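Long-range contacts in metallophosphoesterase (Clostridium thermocellum, PDB 4J6O), which probably removes 2',3' phosphate ends from RNA during bacterial RNA repair, as a manganese-bound phosphatase domain of the calcineurin-like metallophosphoesterase family: residues K59-V67 and L146-H155; P13-C23 and C227-Y238. All blocks are in the same frame, centred on the assembly; numbering follows the deposited sequence.

How the contacts relate
Both contacts are buried in the core, their centres about 12 Å apart, yet they join different things. Contact 2 lies within one sheet, where neighbouring strands 14-17 and 232-238 share backbone hydrogen bonds; contact 1 packs strand 59-62, the other neighbour of strand 14-17, against strand 151-154 of the second sheet, so it relies on apolar side chains and one imidazole bond. At one end the two meet at the manganese, which takes Asp-65 from contact 1 and Asp-19 and His-21 from contact 2, and Val-67 O lies 2.8 Å from His-21 ND1. At the other end Tyr-238 OH lies 2.7 Å from Asp-147 OD2, a probable hydrogen bond.

Contact 1 (K59-V67 and L146-H155). With MN (manganese (II) ion), chain J.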
loop_
_atom_site.group_PDB
_atom_site.type_symbol
_atom_site.label_atom_id
_atom_site.label_comp_id
_atom_site.label_asym_id
_atom_site.label_seq_id
_atom_site.Cartn_x
_atom_site.Cartn_y
_atom_site.Cartn_z
ATOM N N LYS A 59 13.360 2.491 -7.913
ATOM C CA LYS A 59 12.930 1.943 -6.603
ATOM C C LYS A 59 11.422 1.921 -6.557
ATOM O O LYS A 59 10.800 2.722 -7.183
ATOM C CB LYS A 59 13.488 2.750 -5.440
ATOM C CG LYS A 59 15.040 2.690 -5.384
ATOM C CD LYS A 59 15.534 3.126 -4.016
ATOM C CE LYS A 59 17.078 3.053 -4.023
ATOM N NZ LYS A 59 17.669 3.325 -2.692
ATOM N N VAL A 60 10.875 0.979 -5.810
ATOM C CA VAL A 60 9.428 0.823 -5.682
ATOM C C VAL A 60 8.966 1.412 -4.351
ATOM O O VAL A 60 9.585 1.181 -3.289
ATOM C CB VAL A 60 9.010 -0.665 -5.713
ATOM C CG1 VAL A 60 7.452 -0.788 -5.488
ATOM C CG2 VAL A 60 9.393 -1.332 -7.024
ATOM N N LEU A 61 7.814 2.073 -4.398
ATOM C CA LEU A 61 7.154 2.527 -3.165
ATOM C C LEU A 61 5.794 1.864 -3.088
ATOM O O LEU A 61 4.961 2.104 -3.950
ATOM C CB LEU A 61 6.965 4.048 -3.195
ATOM C CG LEU A 61 8.236 4.874 -3.354
ATOM C CD1 LEU A 61 7.821 6.350 -3.366
ATOM C CD2 LEU A 61 9.248 4.618 -2.244
ATOM N N PHE A 62 5.591 0.997 -2.084
ATOM C CA PHE A 62 4.307 0.289 -1.954
ATOM C C PHE A 62 3.428 1.103 -1.052
ATOM O O PHE A 62 3.892 1.556 -0.002
ATOM C CB PHE A 62 4.510 -1.105 -1.353
ATOM C CG PHE A 62 5.200 -2.099 -2.276
ATOM C CD1 PHE A 62 4.504 -2.722 -3.305
ATOM C CD2 PHE A 62 6.557 -2.412 -2.116
ATOM C CE1 PHE A 62 5.154 -3.643 -4.155
ATOM C CE2 PHE A 62 7.203 -3.337 -2.983
ATOM C CZ PHE A 62 6.491 -3.950 -3.996
ATOM N N LEU A 63 2.148 1.206 -1.428
ATOM C CA LEU A 63 1.180 2.034 -0.687
ATOM C C LEU A 63 0.445 1.228 0.369
ATOM O O LEU A 63 -0.447 1.761 1.082
ATOM C CB LEU A 63 0.221 2.721 -1.626
ATOM C CG LEU A 63 0.857 3.702 -2.596
ATOM C CD1 LEU A 63 -0.260 4.368 -3.420
ATOM C CD2 LEU A 63 1.609 4.767 -1.801
ATOM N N GLY A 64 0.860 -0.009 0.517
ATOM C CA GLY A 64 0.338 -0.884 1.557
ATOM C C GLY A 64 -0.924 -1.620 1.144
ATOM O O GLY A 64 -1.270 -1.684 -0.057
ATOM N N ASP A 65 -1.623 -2.177 2.114
ATOM C CA ASP A 65 -2.754 -3.118 1.891
ATOM C C ASP A 65 -2.249 -4.282 1.033
ATOM O O ASP A 65 -2.775 -4.602 -0.039
ATOM C CB ASP A 65 -3.964 -2.434 1.281
ATOM C CG ASP A 65 -4.990 -1.994 2.368
ATOM O OD1 ASP A 65 -4.607 -2.048 3.544
ATOM O OD2 ASP A 65 -6.118 -1.594 2.050
ATOM N N LEU A 66 -1.162 -4.885 1.520
ATOM C CA LEU A 66 -0.536 -6.094 0.907
ATOM C C LEU A 66 -1.357 -7.344 1.153
ATOM O O LEU A 66 -1.349 -8.269 0.324
ATOM C CB LEU A 66 0.872 -6.300 1.527
ATOM C CG LEU A 66 1.792 -5.104 1.506
ATOM C CD1 LEU A 66 3.116 -5.576 2.176
ATOM C CD2 LEU A 66 2.043 -4.599 0.085
ATOM N N VAL A 67 -2.086 -7.358 2.286
ATOM C CA VAL A 67 -2.751 -8.568 2.727
ATOM C C VAL A 67 -4.257 -8.489 2.562
ATOM O O VAL A 67 -4.779 -7.457 2.183
ATOM C CB VAL A 67 -2.385 -8.844 4.217
ATOM C CG1 VAL A 67 -0.842 -8.900 4.401
ATOM C CG2 VAL A 67 -2.935 -7.741 5.117
ATOM N N LEU A 146 9.308 12.651 0.369
ATOM C CA LEU A 146 10.471 12.295 -0.422
ATOM C C LEU A 146 10.879 13.432 -1.357
ATOM O O LEU A 146 10.120 14.394 -1.546
ATOM C CB LEU A 146 10.101 11.099 -1.298
ATOM C CG LEU A 146 9.699 9.867 -0.507
ATOM C CD1 LEU A 146 8.386 9.301 -1.062
ATOM C CD2 LEU A 146 10.728 8.830 -0.780
ATOM N N ASP A 147 12.097 13.308 -1.905
ATOM C CA ASP A 147 12.559 14.139 -3.027
ATOM C C ASP A 147 12.360 15.622 -2.763
ATOM O O ASP A 147 11.567 16.301 -3.441
ATOM C CB ASP A 147 11.841 13.744 -4.319
ATOM C CG ASP A 147 12.465 14.418 -5.528
ATOM O OD1 ASP A 147 13.688 14.729 -5.445
ATOM O OD2 ASP A 147 11.738 14.654 -6.512
ATOM N N ASP A 148 13.078 16.093 -1.746
ATOM C CA ASP A 148 13.068 17.503 -1.361
ATOM C C ASP A 148 11.680 18.022 -1.068
ATOM O O ASP A 148 11.404 19.197 -1.295
ATOM C CB ASP A 148 13.729 18.380 -2.448
ATOM C CG ASP A 148 15.199 18.103 -2.594
ATOM O OD1 ASP A 148 15.844 17.841 -1.571
ATOM O OD2 ASP A 148 15.720 18.147 -3.720
ATOM N N GLY A 149 10.790 17.141 -0.590
ATOM C CA GLY A 149 9.419 17.541 -0.311
ATOM C C GLY A 149 8.515 17.651 -1.530
ATOM O O GLY A 149 7.416 18.181 -1.445
ATOM N N LYS A 150 8.932 17.110 -2.669
ATOM C CA LYS A 150 8.116 17.214 -3.854
ATOM C C LYS A 150 7.110 16.065 -3.984
ATOM O O LYS A 150 6.169 16.124 -4.790
ATOM C CB LYS A 150 9.016 17.212 -5.107
ATOM C CG LYS A 150 9.768 18.498 -5.240
ATOM C CD LYS A 150 10.907 18.318 -6.254
ATOM C CE LYS A 150 11.811 19.568 -6.302
ATOM N NZ LYS A 150 13.106 19.261 -7.082
ATOM N N LEU A 151 7.280 15.030 -3.160
ATOM C CA LEU A 151 6.440 13.856 -3.278
ATOM C C LEU A 151 6.109 13.377 -1.889
ATOM O O LEU A 151 7.004 13.321 -1.041
ATOM C CB LEU A 151 7.203 12.778 -4.050
ATOM C CG LEU A 151 6.584 11.347 -4.129
ATOM C CD1 LEU A 151 5.253 11.340 -4.873
ATOM C CD2 LEU A 151 7.633 10.299 -4.677
ATOM N N VAL A 152 4.849 13.023 -1.668
ATOM C CA VAL A 152 4.438 12.355 -0.400
ATOM C C VAL A 152 3.714 11.084 -0.806
ATOM O O VAL A 152 2.860 11.113 -1.689
ATOM C CB VAL A 152 3.523 13.282 0.387
ATOM C CG1 VAL A 152 2.890 12.550 1.589
ATOM C CG2 VAL A 152 4.326 14.532 0.931
ATOM N N VAL A 153 4.002 9.988 -0.115
ATOM C CA VAL A 153 3.239 8.742 -0.313
ATOM C C VAL A 153 2.648 8.352 1.027
ATOM O O VAL A 153 3.299 8.446 2.071
ATOM C CB VAL A 153 4.059 7.571 -0.913
ATOM C CG1 VAL A 153 4.440 7.870 -2.410
ATOM C CG2 VAL A 153 5.288 7.191 -0.072
ATOM N N ALA A 154 1.394 7.900 0.978
ATOM C CA ALA A 154 0.643 7.465 2.163
ATOM C C ALA A 154 -0.492 6.616 1.685
ATOM O O ALA A 154 -0.932 6.773 0.522
ATOM C CB ALA A 154 0.075 8.675 2.943
ATOM N N HIS A 155 -0.972 5.705 2.526
ATOM C CA HIS A 155 -2.065 4.832 2.046
ATOM C C HIS A 155 -3.348 5.609 1.784
ATOM O O HIS A 155 -3.870 5.571 0.651
ATOM C CB HIS A 155 -2.323 3.707 3.049
ATOM C CG HIS A 155 -3.429 2.825 2.643
ATOM N ND1 HIS A 155 -3.299 1.922 1.603
ATOM C CD2 HIS A 155 -4.696 2.727 3.085
ATOM C CE1 HIS A 155 -4.451 1.296 1.432
ATOM N NE2 HIS A 155 -5.317 1.757 2.326
HETATM MN MN MN J . -7.283 -1.701 0.240
HETATM O O HOH W 1 -2.391 0.833 -0.825
HETATM O O HOH W 2 -8.522 -1.601 -1.705
#
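His-155 and Leu-63 form the polar link between 59-67 and 146-155. Along the histidine, CB sits 3.3 Å from Leu-63 O. With CG anti to the backbone N (chi1 178°), the ring runs on past the same carbonyl, and ND1 donates to Leu-63 O at 2.9 Å. The N-H...O angle of 146° shows a bent bond; the acceptor lies close to the imidazole plane, at the ring edge, while the donor is tilted out of the carbonyl plane. Water 1 also bonds to ND1 and donates to Gly-64 O. Farther out, CE1 is 3.4 Å from Asp-65 OD2, with carboxylate and ring planes 53° apart, and NE2 is hydrogen-bonded to a citrate probably from the crystallisation liquor. That OD2 binds manganese at 2.2 Å, while OD1 accepts from His-96 N. In this calcineurin-like fold Asp-19, His-21 and Asp-65 reach the metal from loops after strands of one sheet; the facing sheet brings His-155 alongside. Across these segments the inter-sheet contacts are aliphatic, with Phe-14 touching both sides: Leu-61 CD1 meets Leu-146 CD1 tip to tip at 3.8 Å and touches Val-153 CG1. The Leu-63 side chain crosses Val-153 at about a right angle, its CD2 against CB at 3.8 Å.

Contact 2 (P13-C23 and C227-Y238); sequences PFDIIGDIHGC and CVFGGKLTAYRY. With MN (manganese (II) ion), chain J.
Phe-14 and Tyr-238 form a hydrogen-bonded antiparallel pair, as do Ile-16 and Tyr-236; each of the four N...O distances is 2.8 Å. Gly-18 N extends the ladder to Thr-234 O at 3.2 Å, beyond the end of strand 14-17. The short strand axes run at 153°, which confirms antiparallel pairing with some twist.

Apolar contacts flank this ladder. On one face Phe-14 and Tyr-238 lie side by side, the tyrosine CG anti to its backbone N (chi1 -179°) and the phenylalanine CG beside its own, which brings the phenylalanine ring edge at CD2 to 3.7 Å from Tyr-238 CD1; on the other, Ile-17 CG1 rests on Ala-235 CB. Farther along, Cys-23 SG touches Val-228 CB at 3.7 Å, and Val-228 CG1 packs on His-21 CB beside the metal ligand.

The charged pair lies on the Ala-235 face. Asp-15 OD1 and Arg-237 NE make a salt bridge at 3.4 Å, the carboxylate and guanidinium planes 20° apart. Water 3 links Asp-15 OD2 to Arg-237 NH2, while Arg-58 and Tyr-36 hold OD2 and Glu-242 takes NH1.

Two waters accept from the backbone N of Cys-227 and Val-228 and donate to Asp-19 O, tying the loops together. There Asp-19 OD2 (2.2 Å) and His-21 NE2 (2.3 Å) bind manganese, in the Asp-X-His motif that follows the first core strand of calcineurin-like phosphoesterases.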
loop_
_atom_site.group_PDB
_atom_site.type_symbol
_atom_site.label_atom_id
_atom_site.label_comp_id
_atom_site.label_asym_id
_atom_site.label_seq_id
_atom_site.Cartn_x
_atom_site.Cartn_y
_atom_site.Cartn_z
ATOM N N PRO A 13 14.420 7.730 -9.439
ATOM C CA PRO A 13 12.993 7.499 -9.738
ATOM C C PRO A 13 12.272 6.450 -8.898
ATOM O O PRO A 13 12.934 5.541 -8.396
ATOM C CB PRO A 13 13.026 6.945 -11.167
ATOM C CG PRO A 13 14.248 7.588 -11.764
ATOM C CD PRO A 13 15.259 7.596 -10.640
ATOM N N PHE A 14 10.946 6.562 -8.803
ATOM C CA PHE A 14 10.167 5.602 -8.004
ATOM C C PHE A 14 9.051 5.069 -8.853
ATOM O O PHE A 14 8.548 5.757 -9.735
ATOM C CB PHE A 14 9.472 6.293 -6.817
ATOM C CG PHE A 14 10.406 6.967 -5.879
ATOM C CD1 PHE A 14 11.260 6.227 -5.098
ATOM C CD2 PHE A 14 10.419 8.363 -5.770
ATOM C CE1 PHE A 14 12.111 6.853 -4.205
ATOM C CE2 PHE A 14 11.236 8.993 -4.863
ATOM C CZ PHE A 14 12.115 8.259 -4.100
ATOM N N ASP A 15 8.664 3.824 -8.592
ATOM C CA ASP A 15 7.443 3.278 -9.165
ATOM C C ASP A 15 6.560 2.958 -7.998
ATOM O O ASP A 15 6.952 2.189 -7.106
ATOM C CB ASP A 15 7.776 2.056 -10.002
ATOM C CG ASP A 15 8.645 2.426 -11.189
ATOM O OD1 ASP A 15 8.273 3.349 -11.924
ATOM O OD2 ASP A 15 9.702 1.803 -11.352
ATOM N N ILE A 16 5.437 3.656 -7.960
ATOM C CA ILE A 16 4.576 3.683 -6.760
ATOM C C ILE A 16 3.367 2.796 -7.021
ATOM O O ILE A 16 2.696 2.963 -8.041
ATOM C CB ILE A 16 4.116 5.123 -6.457
ATOM C CG1 ILE A 16 5.325 6.068 -6.359
ATOM C CG2 ILE A 16 3.298 5.145 -5.139
ATOM C CD1 ILE A 16 4.938 7.514 -6.292
ATOM N N ILE A 17 3.131 1.795 -6.161
ATOM C CA ILE A 17 2.175 0.715 -6.531
ATOM C C ILE A 17 1.029 0.718 -5.493
ATOM O O ILE A 17 1.272 0.778 -4.277
ATOM C CB ILE A 17 2.872 -0.648 -6.545
ATOM C CG1 ILE A 17 3.878 -0.677 -7.727
ATOM C CG2 ILE A 17 1.873 -1.782 -6.790
ATOM C CD1 ILE A 17 4.707 -1.904 -7.847
ATOM N N GLY A 18 -0.208 0.617 -5.987
ATOM C CA GLY A 18 -1.393 0.642 -5.123
ATOM C C GLY A 18 -1.692 -0.711 -4.490
ATOM O O GLY A 18 -0.874 -1.617 -4.452
ATOM N N ASP A 19 -2.897 -0.814 -3.913
ATOM C CA ASP A 19 -3.218 -1.978 -3.084
ATOM C C ASP A 19 -3.112 -3.290 -3.848
ATOM O O ASP A 19 -3.769 -3.492 -4.882
ATOM C CB ASP A 19 -4.671 -1.866 -2.621
ATOM C CG ASP A 19 -4.984 -0.582 -1.927
ATOM O OD1 ASP A 19 -4.625 0.554 -2.355
ATOM O OD2 ASP A 19 -5.739 -0.704 -0.898
ATOM N N ILE A 20 -2.355 -4.198 -3.258
ATOM C CA ILE A 20 -2.104 -5.482 -3.848
ATOM C C ILE A 20 -3.053 -6.579 -3.374
ATOM O O ILE A 20 -3.492 -7.384 -4.198
ATOM C CB ILE A 20 -0.640 -5.873 -3.613
ATOM C CG1 ILE A 20 0.285 -4.835 -4.322
ATOM C CG2 ILE A 20 -0.366 -7.289 -4.087
ATOM C CD1 ILE A 20 1.741 -4.832 -3.761
ATOM N N HIS A 21 -3.384 -6.547 -2.046
ATOM C CA HIS A 21 -4.380 -7.478 -1.505
ATOM C C HIS A 21 -4.160 -8.904 -2.074
ATOM O O HIS A 21 -5.081 -9.541 -2.610
ATOM C CB HIS A 21 -5.795 -6.984 -1.818
ATOM C CG HIS A 21 -6.209 -5.826 -0.976
ATOM N ND1 HIS A 21 -6.187 -5.883 0.403
ATOM C CD2 HIS A 21 -6.683 -4.603 -1.300
ATOM C CE1 HIS A 21 -6.570 -4.721 0.892
ATOM N NE2 HIS A 21 -6.897 -3.931 -0.116
ATOM N N GLY A 22 -2.938 -9.391 -1.944
ATOM C CA GLY A 22 -2.654 -10.793 -2.220
ATOM C C GLY A 22 -2.533 -11.154 -3.686
ATOM O O GLY A 22 -2.438 -12.318 -4.009
ATOM N N CYS A 23 -2.578 -10.152 -4.563
ATOM C CA CYS A 23 -2.548 -10.445 -5.995
ATOM C C CYS A 23 -1.085 -10.574 -6.512
ATOM O O CYS A 23 -0.615 -9.721 -7.260
ATOM C CB CYS A 23 -3.268 -9.377 -6.750
ATOM S SG CYS A 23 -5.093 -9.459 -6.403
ATOM N N CYS A 227 -7.369 -3.905 -8.002
ATOM C CA CYS A 227 -6.894 -5.142 -8.629
ATOM C C CYS A 227 -7.632 -6.372 -8.115
ATOM O O CYS A 227 -8.128 -7.196 -8.895
ATOM C CB CYS A 227 -5.400 -5.259 -8.343
ATOM S SG CYS A 227 -4.686 -6.675 -9.208
ATOM N N VAL A 228 -7.717 -6.509 -6.802
ATOM C CA VAL A 228 -8.306 -7.728 -6.305
ATOM C C VAL A 228 -9.799 -7.920 -6.572
ATOM O O VAL A 228 -10.285 -9.056 -6.570
ATOM C CB VAL A 228 -7.999 -7.852 -4.775
ATOM C CG1 VAL A 228 -8.886 -6.866 -3.952
ATOM C CG2 VAL A 228 -8.186 -9.297 -4.277
ATOM N N PHE A 229 -10.467 -6.810 -6.902
ATOM C CA PHE A 229 -11.887 -6.795 -7.231
ATOM C C PHE A 229 -12.153 -7.043 -8.709
ATOM O O PHE A 229 -13.268 -6.838 -9.185
ATOM C CB PHE A 229 -12.493 -5.454 -6.801
ATOM C CG PHE A 229 -12.267 -5.140 -5.371
ATOM C CD1 PHE A 229 -12.804 -5.975 -4.394
ATOM C CD2 PHE A 229 -11.480 -4.057 -4.964
ATOM C CE1 PHE A 229 -12.602 -5.662 -3.031
ATOM C CE2 PHE A 229 -11.248 -3.753 -3.580
ATOM C CZ PHE A 229 -11.836 -4.586 -2.619
ATOM N N GLY A 230 -11.114 -7.452 -9.470
ATOM C CA GLY A 230 -11.257 -7.652 -10.912
ATOM C C GLY A 230 -10.941 -6.373 -11.715
ATOM O O GLY A 230 -11.271 -6.257 -12.909
ATOM N N GLY A 231 -10.298 -5.393 -11.066
ATOM C CA GLY A 231 -9.898 -4.171 -11.750
ATOM C C GLY A 231 -8.504 -4.300 -12.302
ATOM O O GLY A 231 -8.240 -5.166 -13.156
ATOM N N LYS A 232 -7.584 -3.472 -11.805
ATOM C CA LYS A 232 -6.211 -3.538 -12.293
ATOM C C LYS A 232 -5.282 -3.053 -11.207
ATOM O O LYS A 232 -5.710 -2.363 -10.278
ATOM C CB LYS A 232 -6.010 -2.745 -13.553
ATOM C CG LYS A 232 -6.302 -1.305 -13.510
ATOM C CD LYS A 232 -6.644 -0.848 -14.991
ATOM C CE LYS A 232 -7.208 0.557 -14.991
ATOM N NZ LYS A 232 -7.171 1.043 -16.411
ATOM N N LEU A 233 -4.032 -3.454 -11.327
ATOM C CA LEU A 233 -2.999 -3.022 -10.397
ATOM C C LEU A 233 -2.207 -1.943 -11.127
ATOM O O LEU A 233 -1.722 -2.180 -12.262
ATOM C CB LEU A 233 -2.086 -4.172 -10.037
ATOM C CG LEU A 233 -1.091 -3.877 -8.932
ATOM C CD1 LEU A 233 -1.857 -3.631 -7.611
ATOM C CD2 LEU A 233 -0.075 -5.052 -8.737
ATOM N N THR A 234 -2.111 -0.779 -10.488
ATOM C CA THR A 234 -1.500 0.397 -11.091
ATOM C C THR A 234 -0.174 0.769 -10.427
ATOM O O THR A 234 -0.073 0.782 -9.149
ATOM C CB THR A 234 -2.483 1.601 -11.020
ATOM O OG1 THR A 234 -3.600 1.301 -11.859
ATOM C CG2 THR A 234 -1.793 2.879 -11.479
ATOM N N ALA A 235 0.795 1.165 -11.261
ATOM C CA ALA A 235 1.996 1.848 -10.755
ATOM C C ALA A 235 2.023 3.245 -11.310
ATOM O O ALA A 235 1.637 3.463 -12.470
ATOM C CB ALA A 235 3.303 1.133 -11.211
ATOM N N TYR A 236 2.504 4.183 -10.511
ATOM C CA TYR A 236 2.707 5.553 -10.934
ATOM C C TYR A 236 4.204 5.786 -10.965
ATOM O O TYR A 236 4.909 5.596 -9.949
ATOM C CB TYR A 236 1.994 6.509 -9.934
ATOM C CG TYR A 236 2.086 7.990 -10.268
ATOM C CD1 TYR A 236 3.222 8.738 -9.914
ATOM C CD2 TYR A 236 1.027 8.651 -10.846
ATOM C CE1 TYR A 236 3.279 10.109 -10.212
ATOM C CE2 TYR A 236 1.069 10.009 -11.122
ATOM C CZ TYR A 236 2.187 10.717 -10.797
ATOM O OH TYR A 236 2.177 12.063 -11.054
ATOM N N ARG A 237 4.722 6.150 -12.161
ATOM C CA ARG A 237 6.152 6.313 -12.303
ATOM C C ARG A 237 6.474 7.773 -12.023
ATOM O O ARG A 237 5.843 8.684 -12.552
ATOM C CB ARG A 237 6.577 5.935 -13.735
ATOM C CG ARG A 237 6.041 4.607 -14.109
ATOM C CD ARG A 237 6.647 4.105 -15.420
ATOM N NE ARG A 237 8.037 3.709 -15.304
ATOM C CZ ARG A 237 9.018 4.225 -16.074
ATOM N NH1 ARG A 237 8.786 5.190 -16.971
ATOM N NH2 ARG A 237 10.258 3.793 -15.944
ATOM N N TYR A 238 7.385 7.971 -11.092
ATOM C CA TYR A 238 7.831 9.286 -10.655
ATOM C C TYR A 238 9.326 9.442 -10.926
ATOM O O TYR A 238 10.095 8.573 -10.557
ATOM C CB TYR A 238 7.591 9.385 -9.146
ATOM C CG TYR A 238 7.983 10.728 -8.570
ATOM C CD1 TYR A 238 9.277 10.955 -8.176
ATOM C CD2 TYR A 238 7.053 11.766 -8.447
ATOM C CE1 TYR A 238 9.652 12.199 -7.661
ATOM C CE2 TYR A 238 7.412 13.003 -7.915
ATOM C CZ TYR A 238 8.730 13.209 -7.552
ATOM O OH TYR A 238 9.128 14.433 -7.029
HETATM MN MN MN J . -7.283 -1.701 0.240
HETATM O O HOH W 3 9.718 1.544 -14.362
HETATM O O HOH W 4 -6.279 -4.903 -4.924
HETATM O O HOH W 5 -5.220 -1.896 -6.583
HETATM O O HOH W 2 -8.522 -1.601 -1.705
#